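Local atomic coordinates of soluble lytic murein transglycosylase (Escherichia coli, PDB entry 1QSA), a protein that probably cleaves the glycosidic bonds between N-acetylmuramic acid and N-acetylglucosamine in peptidoglycan, leaving a 1,6-anhydro bond on the muramic acid residue. Residues A[170-178]-A[189-197]; A[371-380]-A[411-422]. One frame throughout, in Å; residues are numbered along the deposited sequence. Where two conformers were deposited one is given.

Contact 1 of 2, residues A[170-178]-A[189-197]; sequences TGLVTVLAG and SAIISLANN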
# COMPACT_ATOMS: atom_id res chain seq x y z
N THR A 170 7.27 -19.56 6.91
CA THR A 170 7.68 -20.95 7.12
C THR A 170 9.05 -21.06 7.78
O THR A 170 9.34 -22.06 8.45
CB THR A 170 7.62 -21.74 5.81
OG1 THR A 170 8.38 -21.05 4.81
CG2 THR A 170 6.17 -21.87 5.35
N GLY A 171 9.90 -20.06 7.58
CA GLY A 171 11.20 -20.06 8.23
C GLY A 171 11.01 -19.99 9.75
O GLY A 171 11.66 -20.70 10.51
N LEU A 172 10.10 -19.11 10.19
CA LEU A 172 9.81 -18.97 11.62
C LEU A 172 9.13 -20.24 12.14
O LEU A 172 9.42 -20.70 13.23
CB LEU A 172 8.96 -17.73 11.89
CG LEU A 172 8.52 -17.48 13.34
CD1 LEU A 172 9.73 -17.41 14.28
CD2 LEU A 172 7.68 -16.20 13.42
N VAL A 173 8.23 -20.82 11.34
CA VAL A 173 7.56 -22.06 11.76
C VAL A 173 8.62 -23.11 12.10
O VAL A 173 8.55 -23.76 13.15
CB VAL A 173 6.63 -22.62 10.64
CG1 VAL A 173 6.10 -24.02 11.03
CG2 VAL A 173 5.44 -21.69 10.45
N THR A 174 9.61 -23.23 11.22
CA THR A 174 10.68 -24.19 11.38
C THR A 174 11.56 -23.90 12.60
O THR A 174 11.90 -24.81 13.35
CB THR A 174 11.48 -24.31 10.07
OG1 THR A 174 10.69 -25.06 9.13
CG2 THR A 174 12.82 -25.00 10.29
N VAL A 175 11.93 -22.63 12.80
CA VAL A 175 12.75 -22.27 13.96
C VAL A 175 12.01 -22.59 15.27
O VAL A 175 12.59 -23.18 16.19
CB VAL A 175 13.16 -20.76 13.94
CG1 VAL A 175 13.77 -20.33 15.29
CG2 VAL A 175 14.16 -20.52 12.84
N LEU A 176 10.72 -22.25 15.32
CA LEU A 176 9.92 -22.49 16.51
C LEU A 176 9.77 -23.99 16.79
O LEU A 176 9.97 -24.44 17.92
CB LEU A 176 8.54 -21.83 16.38
CG LEU A 176 8.52 -20.29 16.40
CD1 LEU A 176 7.12 -19.78 16.14
CD2 LEU A 176 9.03 -19.76 17.73
N ALA A 177 9.47 -24.77 15.75
CA ALA A 177 9.31 -26.21 15.90
C ALA A 177 10.64 -26.88 16.26
O ALA A 177 10.65 -27.90 16.96
CB ALA A 177 8.71 -26.83 14.64
N GLY A 178 11.75 -26.31 15.80
CA GLY A 178 13.06 -26.86 16.12
C GLY A 178 13.39 -26.70 17.61
O GLY A 178 14.19 -27.45 18.15
N SER A 189 8.79 -32.62 14.24
CA SER A 189 9.36 -33.03 12.97
C SER A 189 8.36 -32.91 11.83
O SER A 189 8.72 -32.46 10.75
CB SER A 189 9.88 -34.47 13.05
OG SER A 189 10.50 -34.84 11.83
N ALA A 190 7.11 -33.30 12.09
CA ALA A 190 6.05 -33.23 11.10
C ALA A 190 5.80 -31.77 10.69
O ALA A 190 5.62 -31.48 9.50
CB ALA A 190 4.76 -33.87 11.63
N ILE A 191 5.82 -30.87 11.66
CA ILE A 191 5.62 -29.44 11.39
C ILE A 191 6.76 -28.90 10.53
O ILE A 191 6.53 -28.17 9.56
CB ILE A 191 5.50 -28.63 12.69
CG1 ILE A 191 4.18 -28.98 13.39
CG2 ILE A 191 5.57 -27.12 12.39
CD1 ILE A 191 4.07 -28.49 14.83
N ILE A 192 7.99 -29.25 10.88
CA ILE A 192 9.16 -28.79 10.13
C ILE A 192 9.05 -29.31 8.69
O ILE A 192 9.31 -28.57 7.74
CB ILE A 192 10.47 -29.27 10.80
CG1 ILE A 192 10.67 -28.57 12.14
CG2 ILE A 192 11.68 -28.97 9.90
CD1 ILE A 192 11.74 -29.19 13.02
N SER A 193 8.61 -30.55 8.53
CA SER A 193 8.46 -31.13 7.20
C SER A 193 7.39 -30.40 6.38
O SER A 193 7.55 -30.22 5.17
CB SER A 193 8.12 -32.63 7.28
OG SER A 193 9.23 -33.37 7.78
N LEU A 194 6.32 -29.97 7.05
CA LEU A 194 5.21 -29.26 6.41
C LEU A 194 5.66 -27.86 5.95
O LEU A 194 5.32 -27.43 4.84
CB LEU A 194 4.02 -29.16 7.38
CG LEU A 194 2.67 -28.74 6.80
CD1 LEU A 194 2.10 -29.88 5.94
CD2 LEU A 194 1.69 -28.42 7.92
N ALA A 195 6.42 -27.17 6.79
CA ALA A 195 6.92 -25.83 6.47
C ALA A 195 7.95 -25.93 5.33
O ALA A 195 8.07 -25.02 4.50
CB ALA A 195 7.57 -25.20 7.71
N ASN A 196 8.70 -27.03 5.30
CA ASN A 196 9.71 -27.23 4.27
C ASN A 196 9.10 -27.54 2.90
O ASN A 196 9.55 -27.03 1.87
CB ASN A 196 10.66 -28.37 4.67
CG ASN A 196 11.80 -28.55 3.67
OD1 ASN A 196 12.60 -27.64 3.43
ND2 ASN A 196 11.88 -29.74 3.08
N ASN A 197 8.07 -28.38 2.90
CA ASN A 197 7.40 -28.79 1.67
C ASN A 197 5.93 -29.07 1.97
O ASN A 197 5.60 -30.09 2.58
CB ASN A 197 8.09 -30.03 1.09
CG ASN A 197 7.43 -30.54 -0.16
OD1 ASN A 197 6.54 -29.90 -0.72
ND2 ASN A 197 7.85 -31.72 -0.61

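Contact 2 of 2, residues A[371-380]-A[411-422]; sequences APQNVDSALT and KSKTEQAQLARY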
# COMPACT_ATOMS: atom_id res chain seq x y z
N ALA A 371 -12.75 24.84 -0.43
CA ALA A 371 -12.14 25.05 0.88
C ALA A 371 -12.60 26.45 1.33
O ALA A 371 -13.12 27.23 0.53
CB ALA A 371 -10.62 24.98 0.78
N PRO A 372 -12.44 26.77 2.62
CA PRO A 372 -12.84 28.10 3.12
C PRO A 372 -12.16 29.24 2.37
O PRO A 372 -11.06 29.08 1.83
CB PRO A 372 -12.39 28.06 4.58
CG PRO A 372 -12.49 26.61 4.94
CD PRO A 372 -11.92 25.93 3.71
N GLN A 373 -12.82 30.39 2.31
CA GLN A 373 -12.26 31.57 1.64
C GLN A 373 -11.01 32.04 2.38
O GLN A 373 -10.05 32.49 1.75
CB GLN A 373 -13.30 32.70 1.60
CG GLN A 373 -14.50 32.40 0.72
CD GLN A 373 -14.14 32.27 -0.75
OE1 GLN A 373 -13.09 32.76 -1.19
NE2 GLN A 373 -15.01 31.64 -1.52
N ASN A 374 -11.04 31.95 3.71
CA ASN A 374 -9.90 32.33 4.55
C ASN A 374 -9.16 31.07 4.98
O ASN A 374 -9.70 30.25 5.71
CB ASN A 374 -10.38 33.05 5.82
CG ASN A 374 -10.91 34.43 5.56
OD1 ASN A 374 -10.14 35.37 5.36
ND2 ASN A 374 -12.23 34.59 5.60
N VAL A 375 -7.91 30.93 4.54
CA VAL A 375 -7.10 29.76 4.88
C VAL A 375 -6.10 30.03 5.99
O VAL A 375 -5.44 29.11 6.48
CB VAL A 375 -6.34 29.22 3.64
CG1 VAL A 375 -7.31 28.88 2.54
CG2 VAL A 375 -5.32 30.23 3.16
N ASP A 376 -5.99 31.30 6.39
CA ASP A 376 -5.08 31.69 7.45
C ASP A 376 -5.64 31.41 8.83
O ASP A 376 -6.71 31.89 9.20
CB ASP A 376 -4.72 33.17 7.32
CG ASP A 376 -4.01 33.49 6.02
OD1 ASP A 376 -3.33 32.60 5.47
OD2 ASP A 376 -4.15 34.64 5.55
N SER A 377 -4.94 30.56 9.56
CA SER A 377 -5.32 30.18 10.91
C SER A 377 -4.04 30.17 11.73
O SER A 377 -2.96 30.47 11.21
CB SER A 377 -5.97 28.79 10.92
OG SER A 377 -5.12 27.80 10.34
N ALA A 378 -4.16 29.87 13.02
CA ALA A 378 -2.99 29.82 13.89
C ALA A 378 -2.09 28.71 13.37
O ALA A 378 -0.87 28.79 13.45
CB ALA A 378 -3.41 29.54 15.34
N LEU A 379 -2.71 27.68 12.78
CA LEU A 379 -1.97 26.54 12.25
C LEU A 379 -1.04 26.91 11.09
O LEU A 379 -0.02 26.24 10.88
CB LEU A 379 -2.92 25.42 11.83
CG LEU A 379 -3.73 24.79 12.97
CD1 LEU A 379 -4.76 23.80 12.41
CD2 LEU A 379 -2.79 24.09 13.95
N THR A 380 -1.36 27.97 10.36
CA THR A 380 -0.52 28.40 9.25
C THR A 380 0.51 29.47 9.64
O THR A 380 1.39 29.80 8.85
CB THR A 380 -1.37 28.91 8.05
OG1 THR A 380 -2.04 30.13 8.40
CG2 THR A 380 -2.42 27.88 7.66
N LYS A 411 -6.95 17.34 13.48
CA LYS A 411 -7.52 18.66 13.28
C LYS A 411 -8.94 18.50 12.77
O LYS A 411 -9.31 17.40 12.33
CB LYS A 411 -6.70 19.47 12.27
CG LYS A 411 -5.23 19.64 12.64
CD LYS A 411 -5.06 20.29 14.00
CE LYS A 411 -3.58 20.46 14.33
NZ LYS A 411 -2.87 19.16 14.42
N SER A 412 -9.73 19.57 12.81
CA SER A 412 -11.10 19.51 12.32
C SER A 412 -11.09 19.43 10.80
O SER A 412 -10.08 19.75 10.17
CB SER A 412 -11.89 20.74 12.75
OG SER A 412 -11.46 21.90 12.05
N LYS A 413 -12.21 19.02 10.21
CA LYS A 413 -12.29 18.93 8.76
C LYS A 413 -12.07 20.30 8.13
O LYS A 413 -11.46 20.42 7.07
CB LYS A 413 -13.65 18.35 8.31
CG LYS A 413 -13.60 16.90 7.89
CD LYS A 413 -14.80 16.54 7.04
CE LYS A 413 -14.56 15.26 6.23
NZ LYS A 413 -15.59 15.03 5.18
N THR A 414 -12.57 21.34 8.80
CA THR A 414 -12.42 22.71 8.32
C THR A 414 -10.95 23.10 8.32
O THR A 414 -10.46 23.68 7.34
CB THR A 414 -13.23 23.71 9.18
OG1 THR A 414 -14.62 23.41 9.06
CG2 THR A 414 -12.98 25.14 8.73
N GLU A 415 -10.26 22.80 9.41
CA GLU A 415 -8.83 23.10 9.52
C GLU A 415 -8.04 22.30 8.49
O GLU A 415 -7.14 22.84 7.85
CB GLU A 415 -8.31 22.79 10.93
CG GLU A 415 -8.83 23.76 12.00
CD GLU A 415 -8.47 23.35 13.42
OE1 GLU A 415 -8.41 22.13 13.72
OE2 GLU A 415 -8.26 24.25 14.26
N GLN A 416 -8.39 21.03 8.29
CA GLN A 416 -7.68 20.20 7.31
C GLN A 416 -7.88 20.72 5.88
O GLN A 416 -6.95 20.68 5.05
CB GLN A 416 -8.08 18.73 7.45
CG GLN A 416 -7.59 18.13 8.78
CD GLN A 416 -8.24 16.80 9.11
OE1 GLN A 416 -9.44 16.62 8.91
NE2 GLN A 416 -7.46 15.87 9.67
N ALA A 417 -9.07 21.27 5.60
CA ALA A 417 -9.37 21.84 4.28
C ALA A 417 -8.60 23.16 4.09
O ALA A 417 -8.13 23.46 3.00
CB ALA A 417 -10.89 22.06 4.12
N GLN A 418 -8.49 23.95 5.16
CA GLN A 418 -7.73 25.20 5.09
C GLN A 418 -6.27 24.86 4.82
O GLN A 418 -5.63 25.52 4.01
CB GLN A 418 -7.81 25.98 6.39
CG GLN A 418 -9.16 26.62 6.68
CD GLN A 418 -9.14 27.35 8.00
OE1 GLN A 418 -8.83 26.77 9.04
NE2 GLN A 418 -9.46 28.63 7.97
N LEU A 419 -5.74 23.86 5.53
CA LEU A 419 -4.35 23.45 5.35
C LEU A 419 -4.13 22.92 3.92
O LEU A 419 -3.13 23.23 3.27
CB LEU A 419 -3.95 22.40 6.41
CG LEU A 419 -3.73 22.95 7.83
CD1 LEU A 419 -3.55 21.82 8.83
CD2 LEU A 419 -2.50 23.87 7.84
N ALA A 420 -5.09 22.15 3.41
CA ALA A 420 -4.99 21.63 2.04
C ALA A 420 -4.92 22.80 1.05
O ALA A 420 -4.04 22.85 0.19
CB ALA A 420 -6.21 20.74 1.72
N ARG A 421 -5.79 23.80 1.25
CA ARG A 421 -5.82 24.96 0.35
C ARG A 421 -4.57 25.84 0.50
O ARG A 421 -4.10 26.39 -0.48
CB ARG A 421 -7.08 25.79 0.59
CG ARG A 421 -7.27 26.92 -0.42
CD ARG A 421 -7.48 26.38 -1.82
NE ARG A 421 -7.35 27.42 -2.84
CZ ARG A 421 -7.82 27.32 -4.08
NH1 ARG A 421 -8.45 26.21 -4.47
NH2 ARG A 421 -7.64 28.32 -4.94
N TYR A 422 -4.05 25.94 1.72
CA TYR A 422 -2.84 26.72 1.97
C TYR A 422 -1.67 26.08 1.20
O TYR A 422 -0.92 26.77 0.52
CB TYR A 422 -2.52 26.73 3.47
CG TYR A 422 -1.35 27.60 3.83
CD1 TYR A 422 -1.52 28.97 4.05
CD2 TYR A 422 -0.07 27.06 3.96
CE1 TYR A 422 -0.43 29.77 4.40
CE2 TYR A 422 1.02 27.87 4.31
CZ TYR A 422 0.83 29.22 4.53
OH TYR A 422 1.90 30.03 4.86
O HOH W 1 -9.27 30.35 10.40

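Contact 1 of 2, residues A[170-178]-A[189-197]
Val173 and Ile191 meet in a tight methyl-to-methyl contact between helix 170-178 and segment 189-197. Val173 CG1 lies 3.4 Å from Ile191 CG2, closer than two methyl groups usually pack. The two side chains cross at about a right angle. Val173 has CG1 anti to the backbone N (chi1 172°), which carries this methyl across the gap. The same CG1 also touches Ala195 CB.

Ala195 is small, which probably helps the helices to approach here. Its CB is 3.4 Å from Thr174 OG1 and also lies near the carbonyl oxygen of Thr170. Thr170 packs from the turn before, with its CB 3.6 Å from Ala195 O. Thr174 holds OG1 beside its own backbone N (chi1 -74°). From there the hydroxyl makes a weak hydrogen bond back to Thr170 O, at 3.4 Å, within its own helix.

One turn on from Thr174, Ala177 CB rests against two isoleucines. It is 3.6 Å from Ile192 CG1 and 3.9 Å from Ile191 CG2. Ile192 lies across this end of the contact: CG2 faces the Thr174 side chain, and CD1 reaches the backbone of Gly178, 4.0 Å from its N. With an alanine at Ile192, Gly178 would probably lose its cover from CD1, Ala177 would keep Ile191 alone of these two partners, and a gap would open beside Thr174.

No hydrogen bond joins the segments, so the contact is side-chain packing. The helix axes run nearly antiparallel, at 165°, with a closest approach of 8.7 Å, as in an alpha-alpha hairpin. Helix 154-166 packs on Leu172, Val173 and Leu176. Helices 201-207 and 212-228 pack on Ile191 and Leu194. The pair therefore forms one layer in a succession of helices.

Contact 2 of 2, residues A[371-380]-A[411-422]
Gln418 reaches from helix 413-422 into the bend of segment 371-380. Its CB lies 3.9 Å from Val375 O. CG then passes the Pro372 ring, 3.8 Å from Pro372 CG, and the two side chains cross at about a right angle. CD comes near Asn374 O. At the tip, OE1 faces CB and OG of Ser377, while NE2 gives a hydrogen bond to Asn374 O (2.8 Å). The N-H points nearly straight at that oxygen (160°), which lies close to the amide plane of Gln418. NE2 also donates to a water, which donates in turn to Asp376 O. Two bonds thus fix the turn of the amide.

Tyr422 has CG anti to the backbone N (chi1 -176°), which swings the ring out toward Thr380 and Val375. Thr380 CB sits over one face in a CH-pi contact, 4.1 Å from the centroid of the Tyr422 ring. Val375 CG2 and Asp376 OD1 meet the ring at its edge. Thr380 is itself held by Ser377 O, which accepts from both its OG1 and its N.

Val375 CG1 packs on Arg421 CG at 3.6 Å. Ala371 CB touches CB of the same arginine. The guanidinium leads away to salt bridges with Glu446 and Glu447. At the other end, Leu379 CD2 lies 3.7 Å from Lys411 CE. Leu379 CD1 packs across the chain of Glu415, and NZ of Lys411 turns to the carbonyls of Leu407 and Lys409.

Ser412 and Glu415 form a capping box at the start of the helix. Ser412 OG accepts from Glu415 N, and Glu415 OE1 from Ser412 N. The arrangement is that of an N-terminally capped helix flanked by a largely irregular segment ending in a weakly bonded helical turn, in an all-helical fold.

In the fold
From the N terminus the chain runs through ten helices before it enters contact 1 at helix 170-178. Contact 1 closes first, over a short link of ten residues, and joins that helix to the next one, 185-196. More helices follow, up to 351-359. Contact 2 then opens at 371-380 and closes at 411-422, after a longer excursion of 30 mostly helical residues that holds helices 383-393 and 397-408. The two are in series, so they neither nest nor cross. The centres of contact 1 and contact 2 lie about 54 Å apart, on opposite sides of the chain's centre. Contact 1 ties consecutive helices of the alpha-superhelix. Contact 2 ties a largely irregular segment to helix 413-425.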